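Long-range contacts in uncharacterized protein 4E10_S0_1Z6NA_001 (T18) (Artificial gene, PDB 3LEF), which is a computationally designed epitope-scaffold that presents the HIV 4E10 epitope on a thioredoxin-family fold, intended to elicit antibodies against that epitope: residues 66-71 against 144-149; 128-133 against 140-145; 47-52 against 81-86; 34-39 against 73-78. One frame throughout, in Å; residues are numbered along the deposited sequence.

Contact 1 (66-71 against 144-149); sequences CPDCQI and AYLWGG
The phenol of Y145 is gripped by two residues one turn apart at the start of helix 67-82, D68 at its rim and I71 over one face. Y145 OH donates to D68 OD1 over 2.7 Å, meeting the carboxylate oxygen on its anti side. Carboxylate and ring are nearly coplanar, their planes 24° apart, so the acid lies beside the rim, on the CE2 side, and covers neither face. I71 closes the buried part of the contact: CD1 sits over the ring, 4.2 Å from the centroid of Y145 in a CH-pi contact offset toward the rim, while I71 CG2 reaches Y145 CE1 at 3.7 Å. The ring arrives there because Y145 CG stands anti to the backbone N (chi1 161°), which aims the phenol at the neighbouring helix. Packing is looser at the exposed L146, whose CD1 touches I71 CD1 at 4.0 Å. Beyond it the helix closes in a Schellman motif, G148 taking a positive phi (90°). C66 and C69 form a CxxC pair at a helix start, consistent with the thioredoxin pattern, here as free thiols; C66 is the N-cap and its SG accepts a weak bond from C69 N. Helix 139-146 thus lies beside the first turn of helix 67-82, with Q70 facing helix 23-39, I71 also touching its F32, and P112, just before strand 113-117, packing on D68 and C69.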
# COMPACT_ATOMS: atom_id res chain seq x y z
N CYS A 66 -1.90 -8.77 6.36
CA CYS A 66 -0.90 -9.38 7.23
C CYS A 66 -1.42 -9.62 8.64
O CYS A 66 -1.76 -8.66 9.34
CB CYS A 66 0.30 -8.45 7.32
SG CYS A 66 1.59 -9.04 8.43
N PRO A 67 -1.44 -10.89 9.09
CA PRO A 67 -1.84 -11.28 10.43
C PRO A 67 -1.05 -10.63 11.55
O PRO A 67 -1.60 -10.39 12.63
CB PRO A 67 -1.58 -12.79 10.45
CG PRO A 67 -1.66 -13.20 9.08
CD PRO A 67 -1.08 -12.09 8.30
N ASP A 68 0.24 -10.39 11.33
CA ASP A 68 1.08 -9.75 12.33
C ASP A 68 0.76 -8.28 12.47
O ASP A 68 0.95 -7.71 13.54
CB ASP A 68 2.56 -9.87 11.98
CG ASP A 68 3.03 -11.28 11.95
OD1 ASP A 68 2.91 -12.00 12.97
OD2 ASP A 68 3.56 -11.67 10.88
N CYS A 69 0.32 -7.67 11.37
CA CYS A 69 -0.09 -6.24 11.39
C CYS A 69 -1.42 -6.08 12.06
O CYS A 69 -1.61 -5.21 12.88
CB CYS A 69 -0.20 -5.67 9.98
SG CYS A 69 1.38 -5.36 9.12
N GLN A 70 -2.38 -6.92 11.68
CA GLN A 70 -3.66 -7.03 12.38
C GLN A 70 -3.48 -7.14 13.91
O GLN A 70 -4.08 -6.39 14.67
CB GLN A 70 -4.42 -8.26 11.86
CG GLN A 70 -5.00 -8.10 10.47
CD GLN A 70 -5.48 -9.42 9.88
OE1 GLN A 70 -5.56 -10.42 10.57
NE2 GLN A 70 -5.81 -9.40 8.60
N ILE A 71 -2.66 -8.10 14.34
CA ILE A 71 -2.40 -8.31 15.77
C ILE A 71 -1.75 -7.09 16.43
O ILE A 71 -2.36 -6.45 17.29
CB ILE A 71 -1.50 -9.53 16.01
CG1 ILE A 71 -2.24 -10.82 15.63
CG2 ILE A 71 -1.06 -9.64 17.49
CD1 ILE A 71 -1.32 -11.93 15.27
N ALA A 144 0.20 -18.93 20.75
CA ALA A 144 -0.53 -18.03 21.68
C ALA A 144 -0.58 -16.60 21.17
O ALA A 144 -1.59 -15.90 21.32
CB ALA A 144 0.10 -18.08 23.08
N TYR A 145 0.52 -16.14 20.60
CA TYR A 145 0.59 -14.84 19.92
C TYR A 145 -0.44 -14.69 18.78
O TYR A 145 -1.16 -13.70 18.69
CB TYR A 145 2.01 -14.63 19.36
CG TYR A 145 2.13 -13.58 18.27
CD1 TYR A 145 2.15 -12.24 18.58
CD2 TYR A 145 2.23 -13.95 16.94
CE1 TYR A 145 2.26 -11.27 17.59
CE2 TYR A 145 2.34 -13.01 15.95
CZ TYR A 145 2.36 -11.66 16.28
OH TYR A 145 2.46 -10.71 15.31
N LEU A 146 -0.50 -15.68 17.90
CA LEU A 146 -1.45 -15.63 16.77
C LEU A 146 -2.89 -15.64 17.26
O LEU A 146 -3.81 -15.19 16.56
CB LEU A 146 -1.20 -16.80 15.81
CG LEU A 146 -0.46 -16.57 14.49
CD1 LEU A 146 0.49 -15.37 14.49
CD2 LEU A 146 0.26 -17.87 14.09
N TRP A 147 -3.07 -16.15 18.47
CA TRP A 147 -4.37 -16.16 19.13
C TRP A 147 -4.62 -14.85 19.87
O TRP A 147 -5.71 -14.63 20.37
CB TRP A 147 -4.49 -17.37 20.08
N GLY A 148 -3.63 -13.96 19.91
CA GLY A 148 -3.76 -12.67 20.56
C GLY A 148 -3.38 -12.62 22.03
O GLY A 148 -3.84 -11.76 22.77
N GLY A 149 -2.53 -13.54 22.47
CA GLY A 149 -2.14 -13.64 23.88
C GLY A 149 -0.87 -12.88 24.23
O GLY A 149 -0.36 -12.99 25.34

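Contact 2 (128-133 against 140-145); sequences VERPQA and FDITAY
R130 and P131 both press on the aromatic side chain of Y145, in the connection that leaves strand 123-128, the outermost strand of the thioredoxin-like sheet on this side, and leads through the short helix 132-135 to helix 139-146. The aliphatic part of R130 makes the nearer approach to the phenol end: its CG is 3.6 Å from Y145 OH. The two side chains cross at about a right angle, with the guanidinium and ring planes inclined by 56°, so this is no parallel stack. P131 comes from the same side of the ring plane as R130, nearer the other flank, CD lying 3.7 Å from Y145 CE1. Further out, the guanidinium brings NH2 to 3.6 Å from I142 CG2, one turn earlier on the same helix as Y145, and the arginine therefore spans both residues.

The next shell fixes these groups. The R130 chain is extended from CG to NE (chi3 179°), carrying NE past the ring to a salt bridge with D68 of helix 67-82, the acid that also accepts from Y145 OH. A single carboxylate oxygen thereby serves both partners. P131 is the N-cap of helix 132-135 and is backed by N72 and by H153 and D157 of helix 151-163; D157 also accepts from the backbone N of Q132. V134 touches Y145 and L135 touches R130. At the bend just after the strand, E129 has a positive phi of 73°, and R130 N bonds to V128 O at 2.7 Å.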
# COMPACT_ATOMS: atom_id res chain seq x y z
N VAL A 128 10.02 -5.04 15.06
CA VAL A 128 9.99 -5.66 13.75
C VAL A 128 9.22 -6.97 13.79
O VAL A 128 9.63 -7.93 14.44
CB VAL A 128 11.41 -5.91 13.23
CG1 VAL A 128 11.35 -6.55 11.84
CG2 VAL A 128 12.19 -4.61 13.21
N GLU A 129 8.08 -6.96 13.11
CA GLU A 129 7.25 -8.13 12.86
C GLU A 129 6.52 -8.61 14.11
O GLU A 129 5.29 -8.65 14.11
CB GLU A 129 8.08 -9.25 12.21
CG GLU A 129 7.23 -10.26 11.43
CD GLU A 129 8.05 -11.35 10.74
OE1 GLU A 129 9.17 -11.65 11.20
OE2 GLU A 129 7.56 -11.91 9.73
N ARG A 130 7.27 -8.94 15.16
CA ARG A 130 6.68 -9.48 16.40
C ARG A 130 7.36 -9.02 17.69
O ARG A 130 8.51 -8.58 17.68
CB ARG A 130 6.76 -10.99 16.39
CG ARG A 130 5.89 -11.63 15.37
CD ARG A 130 6.36 -13.04 15.02
NE ARG A 130 5.44 -13.59 14.04
CZ ARG A 130 5.41 -14.85 13.64
NH1 ARG A 130 4.50 -15.21 12.75
NH2 ARG A 130 6.28 -15.74 14.11
N PRO A 131 6.64 -9.15 18.82
CA PRO A 131 7.24 -8.80 20.10
C PRO A 131 8.46 -9.66 20.38
O PRO A 131 8.51 -10.83 19.96
CB PRO A 131 6.11 -9.09 21.10
CG PRO A 131 4.85 -9.03 20.29
CD PRO A 131 5.24 -9.58 18.96
N GLN A 132 9.43 -9.10 21.08
CA GLN A 132 10.69 -9.82 21.34
C GLN A 132 10.48 -11.12 22.13
O GLN A 132 11.21 -12.11 21.93
CB GLN A 132 11.69 -8.90 22.04
CG GLN A 132 13.15 -9.37 22.01
CD GLN A 132 13.77 -9.36 20.62
OE1 GLN A 132 14.12 -10.41 20.08
NE2 GLN A 132 13.92 -8.18 20.05
N ALA A 133 9.49 -11.15 23.03
CA ALA A 133 9.22 -12.38 23.79
C ALA A 133 8.65 -13.48 22.87
O ALA A 133 8.77 -14.67 23.17
CB ALA A 133 8.29 -12.11 24.97
N PHE A 140 5.14 -22.66 20.59
CA PHE A 140 4.10 -22.48 21.59
C PHE A 140 3.77 -21.03 21.76
O PHE A 140 2.60 -20.66 21.77
CB PHE A 140 4.54 -23.08 22.92
CG PHE A 140 3.52 -22.93 24.02
CD1 PHE A 140 2.67 -23.98 24.33
CD2 PHE A 140 3.43 -21.76 24.74
CE1 PHE A 140 1.74 -23.85 25.34
CE2 PHE A 140 2.52 -21.63 25.75
CZ PHE A 140 1.67 -22.67 26.05
N ASP A 141 4.81 -20.20 21.86
CA ASP A 141 4.63 -18.76 22.03
C ASP A 141 4.03 -18.10 20.79
O ASP A 141 3.12 -17.28 20.88
CB ASP A 141 5.96 -18.10 22.38
CG ASP A 141 6.54 -18.60 23.71
OD1 ASP A 141 7.56 -19.32 23.69
OD2 ASP A 141 5.96 -18.28 24.77
N ILE A 142 4.56 -18.45 19.63
CA ILE A 142 4.02 -17.97 18.35
C ILE A 142 2.54 -18.33 18.23
O ILE A 142 1.76 -17.57 17.71
CB ILE A 142 4.77 -18.58 17.14
CG1 ILE A 142 6.28 -18.27 17.20
CG2 ILE A 142 4.16 -18.09 15.84
CD1 ILE A 142 7.10 -19.11 16.24
N THR A 143 2.16 -19.51 18.70
CA THR A 143 0.77 -19.93 18.59
C THR A 143 -0.17 -19.11 19.48
O THR A 143 -1.24 -18.69 19.02
CB THR A 143 0.62 -21.40 18.93
OG1 THR A 143 1.37 -22.15 17.98
CG2 THR A 143 -0.85 -21.82 18.88
N ALA A 144 0.20 -18.93 20.75
CA ALA A 144 -0.53 -18.03 21.68
C ALA A 144 -0.58 -16.60 21.17
O ALA A 144 -1.59 -15.90 21.32
CB ALA A 144 0.10 -18.08 23.08
N TYR A 145 0.52 -16.14 20.60
CA TYR A 145 0.59 -14.84 19.92
C TYR A 145 -0.44 -14.69 18.78
O TYR A 145 -1.16 -13.70 18.69
CB TYR A 145 2.01 -14.63 19.36
CG TYR A 145 2.13 -13.58 18.27
CD1 TYR A 145 2.15 -12.24 18.58
CD2 TYR A 145 2.23 -13.95 16.94
CE1 TYR A 145 2.26 -11.27 17.59
CE2 TYR A 145 2.34 -13.01 15.95
CZ TYR A 145 2.36 -11.66 16.28
OH TYR A 145 2.46 -10.71 15.31

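Contact 3 (47-52 against 81-86); sequences ERLQRI and RLQPNI
Two backbone carbonyls, L49 in the last turn of helix 43-50 and I52 just after it, are met by side-chain amides from the turn that follows helix 67-82. N85 ND2 donates to I52 O over 3.0 Å with an N-H...acceptor angle of 162°; the oxygen lies close to the amide plane of N85, while the donor is tilted 20° from the carbonyl plane. The second bond is weaker: Q83 NE2 reaches L49 O at 2.9 Å, but its N-H points well off the acceptor, at 123°. L49 O also accepts from I52 N within its own segment. The bend of the Q83 chain at its second torsion turns the amide back toward the helix end, where OE1 takes a weak bond from N85 N. Q83 OE1 and I52 O, two acceptors 3.3 Å apart, do not bond. Q83 to I86 form a type I beta turn closed by I86 N to Q83 O, and this turn joins helix 67-82 to strand 86-91, the alpha-to-beta step of the beta-alpha-beta crossover between parallel strands 56-61 and 86-91 of the thioredoxin-like sheet. Apolar contact backs the polar pair: L49 CD1 lies 3.7 Å from Q83 CB and also touches I86 CD1, while its other methyl, CD2, meets L82 CD2 at 4.0 Å toward the exposed side. I52 turns its far end to L159 and I162 of helix 151-163. The backbone of N85 pairs with Y56.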
# COMPACT_ATOMS: atom_id res chain seq x y z
N GLU A 47 0.59 1.97 33.89
CA GLU A 47 1.31 3.06 34.53
C GLU A 47 2.43 3.62 33.64
O GLU A 47 2.61 4.83 33.55
CB GLU A 47 1.89 2.58 35.87
CG GLU A 47 2.73 3.60 36.61
CD GLU A 47 3.11 3.13 38.00
OE1 GLU A 47 3.12 1.89 38.22
OE2 GLU A 47 3.39 3.99 38.87
N ARG A 48 3.18 2.75 32.99
CA ARG A 48 4.26 3.17 32.11
C ARG A 48 3.72 3.95 30.91
O ARG A 48 4.41 4.83 30.38
CB ARG A 48 5.02 1.94 31.59
CG ARG A 48 5.83 1.21 32.63
CD ARG A 48 6.21 -0.16 32.11
NE ARG A 48 7.01 -0.06 30.89
CZ ARG A 48 7.14 -1.03 29.99
NH1 ARG A 48 6.51 -2.18 30.15
NH2 ARG A 48 7.90 -0.84 28.92
N LEU A 49 2.51 3.61 30.49
CA LEU A 49 1.84 4.28 29.38
C LEU A 49 1.40 5.69 29.80
O LEU A 49 1.61 6.65 29.07
CB LEU A 49 0.62 3.46 28.92
CG LEU A 49 -0.15 3.83 27.65
CD1 LEU A 49 0.73 3.84 26.40
CD2 LEU A 49 -1.31 2.86 27.46
N GLN A 50 0.83 5.80 31.00
CA GLN A 50 0.32 7.07 31.51
C GLN A 50 1.46 8.07 31.75
O GLN A 50 1.24 9.28 31.66
CB GLN A 50 -0.48 6.86 32.81
CG GLN A 50 -1.52 5.71 32.78
CD GLN A 50 -2.94 6.15 32.41
OE1 GLN A 50 -3.62 6.86 33.19
NE2 GLN A 50 -3.42 5.69 31.24
N ARG A 51 2.65 7.57 32.05
CA ARG A 51 3.79 8.44 32.36
C ARG A 51 4.50 9.00 31.12
O ARG A 51 5.42 9.81 31.24
CB ARG A 51 4.79 7.72 33.27
N ILE A 52 4.07 8.57 29.93
CA ILE A 52 4.59 9.12 28.66
C ILE A 52 4.04 10.54 28.45
O ILE A 52 2.89 10.69 28.04
CB ILE A 52 4.17 8.27 27.43
CG1 ILE A 52 4.64 6.81 27.56
CG2 ILE A 52 4.67 8.92 26.14
CD1 ILE A 52 6.15 6.64 27.72
N ARG A 81 -4.84 5.35 21.54
CA ARG A 81 -6.16 5.91 21.88
C ARG A 81 -6.26 6.18 23.38
O ARG A 81 -6.94 7.12 23.81
CB ARG A 81 -7.29 4.95 21.47
CG ARG A 81 -7.60 4.92 19.97
CD ARG A 81 -8.92 4.22 19.71
NE ARG A 81 -8.79 2.76 19.82
CZ ARG A 81 -9.28 2.00 20.81
NH1 ARG A 81 -9.96 2.53 21.81
NH2 ARG A 81 -9.07 0.69 20.78
N LEU A 82 -5.58 5.36 24.18
CA LEU A 82 -5.50 5.60 25.61
C LEU A 82 -4.51 6.72 25.86
O LEU A 82 -4.77 7.61 26.66
CB LEU A 82 -5.10 4.31 26.33
CG LEU A 82 -5.56 4.04 27.77
CD1 LEU A 82 -7.03 4.37 27.97
CD2 LEU A 82 -5.29 2.55 28.12
N GLN A 83 -3.38 6.71 25.15
CA GLN A 83 -2.33 7.73 25.37
C GLN A 83 -2.01 8.57 24.11
O GLN A 83 -1.02 8.33 23.42
CB GLN A 83 -1.07 7.03 25.89
CG GLN A 83 0.18 7.89 26.00
CD GLN A 83 0.02 9.06 26.93
OE1 GLN A 83 0.07 10.20 26.50
NE2 GLN A 83 -0.17 8.79 28.22
N PRO A 84 -2.84 9.57 23.81
CA PRO A 84 -2.69 10.31 22.55
C PRO A 84 -1.40 11.14 22.38
O PRO A 84 -1.27 11.85 21.39
CB PRO A 84 -3.90 11.25 22.53
CG PRO A 84 -4.77 10.84 23.68
CD PRO A 84 -3.95 10.07 24.64
N ASN A 85 -0.45 11.05 23.31
CA ASN A 85 0.89 11.54 23.04
C ASN A 85 1.62 10.65 22.04
O ASN A 85 2.63 11.06 21.48
CB ASN A 85 1.72 11.67 24.32
CG ASN A 85 1.31 12.85 25.13
OD1 ASN A 85 0.84 13.83 24.58
ND2 ASN A 85 1.45 12.76 26.45
N ILE A 86 1.11 9.44 21.85
CA ILE A 86 1.60 8.54 20.80
C ILE A 86 0.71 8.62 19.55
O ILE A 86 -0.52 8.66 19.64
CB ILE A 86 1.64 7.09 21.29
CG1 ILE A 86 2.64 6.96 22.43
CG2 ILE A 86 2.04 6.15 20.16
CD1 ILE A 86 2.29 5.89 23.40

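Contact 4 (34-39 against 73-78); sequences QKLESN and LAALDF
The ring of F78 has L36 on one face and E37 at its edge, a pairing that joins helix 23-39 to helix 67-82, the crossover helix of the thioredoxin-like fold. L36 CB lies almost squarely over the ring, 3.8 Å from its centroid and 10° off the normal, as a CH-pi contact. L36 CG follows across the same face, near CG and CD2 of the ring. At the rim, E37 OE2 comes to 3.7 Å from F78 CE1, and the carboxylate stands nearly perpendicular to the ring, the planes 83° apart. The ring thus presents hydrogen-bearing carbons to a charged oxygen, an approach that is probably mildly favourable. Its far end, F78 CZ, lies 3.6 Å from the carbonyl oxygen of L36, bringing the ring up against the backbone of helix 23-39.

With CG anti to the backbone N, F78 extends across the gap between the helices, whose segments are 10.2 Å apart at closest approach and cross at -45°. One turn earlier, at A75, the backbones are nearest each other, and L36 CD2 reaches A75 CA at 3.8 Å. L41 packs on both L36 and F78, and L151 of helix 151-163 touches L36. The bent chain of E37 takes its carboxylate to R81, whose guanidinium also bridges D77, so the two acids share a cation. On the outer side of helix 23-39, S38 OG and S38 N approach Q34 O from opposite faces of its plane, the hydroxyl donating at 2.8 Å.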
# COMPACT_ATOMS: atom_id res chain seq x y z
N GLN A 34 -11.29 -6.01 20.66
CA GLN A 34 -12.19 -6.50 21.72
C GLN A 34 -11.48 -7.21 22.89
O GLN A 34 -11.92 -7.09 24.03
CB GLN A 34 -13.24 -7.46 21.14
CG GLN A 34 -14.55 -6.80 20.70
CD GLN A 34 -15.49 -6.44 21.86
OE1 GLN A 34 -15.18 -6.69 23.03
NE2 GLN A 34 -16.63 -5.84 21.53
N LYS A 35 -10.40 -7.93 22.62
CA LYS A 35 -9.66 -8.63 23.65
C LYS A 35 -8.99 -7.64 24.60
O LYS A 35 -9.00 -7.81 25.81
CB LYS A 35 -8.60 -9.55 23.01
CG LYS A 35 -8.10 -10.68 23.90
CD LYS A 35 -7.58 -11.86 23.08
CE LYS A 35 -7.72 -13.17 23.85
NZ LYS A 35 -7.59 -14.40 22.96
N LEU A 36 -8.41 -6.58 24.04
CA LEU A 36 -7.85 -5.50 24.85
C LEU A 36 -8.93 -4.69 25.57
O LEU A 36 -8.76 -4.30 26.72
CB LEU A 36 -7.02 -4.57 23.96
CG LEU A 36 -5.50 -4.76 23.87
CD1 LEU A 36 -5.01 -5.92 24.67
CD2 LEU A 36 -5.11 -4.87 22.42
N GLU A 37 -10.05 -4.44 24.89
CA GLU A 37 -11.12 -3.65 25.48
C GLU A 37 -11.75 -4.36 26.67
O GLU A 37 -12.15 -3.71 27.64
CB GLU A 37 -12.20 -3.32 24.43
CG GLU A 37 -11.72 -2.51 23.23
CD GLU A 37 -11.62 -1.01 23.47
OE1 GLU A 37 -11.38 -0.29 22.48
OE2 GLU A 37 -11.79 -0.56 24.62
N SER A 38 -11.83 -5.69 26.60
CA SER A 38 -12.38 -6.53 27.68
C SER A 38 -11.36 -6.83 28.78
O SER A 38 -11.62 -6.61 29.96
CB SER A 38 -12.89 -7.86 27.14
OG SER A 38 -13.75 -7.69 26.03
N ASN A 39 -10.21 -7.35 28.39
CA ASN A 39 -9.20 -7.78 29.35
C ASN A 39 -8.38 -6.62 29.95
O ASN A 39 -7.88 -6.71 31.06
CB ASN A 39 -8.24 -8.78 28.69
CG ASN A 39 -8.95 -10.02 28.18
OD1 ASN A 39 -9.98 -10.42 28.73
ND2 ASN A 39 -8.40 -10.65 27.14
N LEU A 73 -0.73 -3.99 15.45
CA LEU A 73 -1.23 -2.63 15.27
C LEU A 73 -2.55 -2.41 15.97
O LEU A 73 -2.87 -1.26 16.33
CB LEU A 73 -1.34 -2.28 13.77
CG LEU A 73 -0.00 -2.36 13.01
CD1 LEU A 73 -0.17 -1.97 11.54
CD2 LEU A 73 1.03 -1.46 13.70
N ALA A 74 -3.35 -3.46 16.15
CA ALA A 74 -4.56 -3.31 16.97
C ALA A 74 -4.14 -2.92 18.38
O ALA A 74 -4.74 -2.05 19.00
CB ALA A 74 -5.40 -4.57 16.96
N ALA A 75 -3.07 -3.54 18.85
CA ALA A 75 -2.51 -3.28 20.17
C ALA A 75 -2.01 -1.85 20.27
O ALA A 75 -2.45 -1.08 21.14
CB ALA A 75 -1.37 -4.28 20.45
N LEU A 76 -1.11 -1.47 19.37
CA LEU A 76 -0.52 -0.13 19.41
C LEU A 76 -1.56 0.97 19.18
O LEU A 76 -1.44 2.06 19.74
CB LEU A 76 0.63 0.00 18.42
CG LEU A 76 1.83 -0.87 18.78
CD1 LEU A 76 2.91 -0.71 17.70
CD2 LEU A 76 2.36 -0.51 20.16
N ASP A 77 -2.58 0.70 18.38
CA ASP A 77 -3.72 1.65 18.31
C ASP A 77 -4.40 1.81 19.69
O ASP A 77 -4.64 2.91 20.13
CB ASP A 77 -4.74 1.20 17.28
CG ASP A 77 -5.95 2.11 17.19
OD1 ASP A 77 -5.79 3.33 16.89
OD2 ASP A 77 -7.07 1.60 17.37
N PHE A 78 -4.74 0.70 20.34
CA PHE A 78 -5.27 0.76 21.70
C PHE A 78 -4.44 1.72 22.57
O PHE A 78 -4.98 2.66 23.17
CB PHE A 78 -5.25 -0.64 22.32
CG PHE A 78 -6.02 -0.77 23.61
CD1 PHE A 78 -7.41 -0.85 23.61
CD2 PHE A 78 -5.36 -0.87 24.82
CE1 PHE A 78 -8.11 -0.99 24.79
CE2 PHE A 78 -6.06 -1.01 25.99
CZ PHE A 78 -7.44 -1.07 25.98

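Helix 67-82 runs through contacts 1, 4 and 3 in that order: its first turn meets helix 139-146, its middle meets helix 23-39, and its end meets 47-52. Contacts 1 and 2 share Y145 and lie 8 Å apart between centres, joined by the salt bridge from R130 NE to D68 OD1 (3.2 Å). Contact 1 touches contact 4, 11 Å away between centres, through a probable hydrogen bond from K35 NZ to W147 O. Contacts 4 and 3 are bridged by R81 NH2 and E37 OE1, 3.0 Å apart. The thioredoxin-type CxxC pair, C66 and C69, lies on 66-71 without touching 144-149, and contact 3 is 22 Å away from contact 1 between centres.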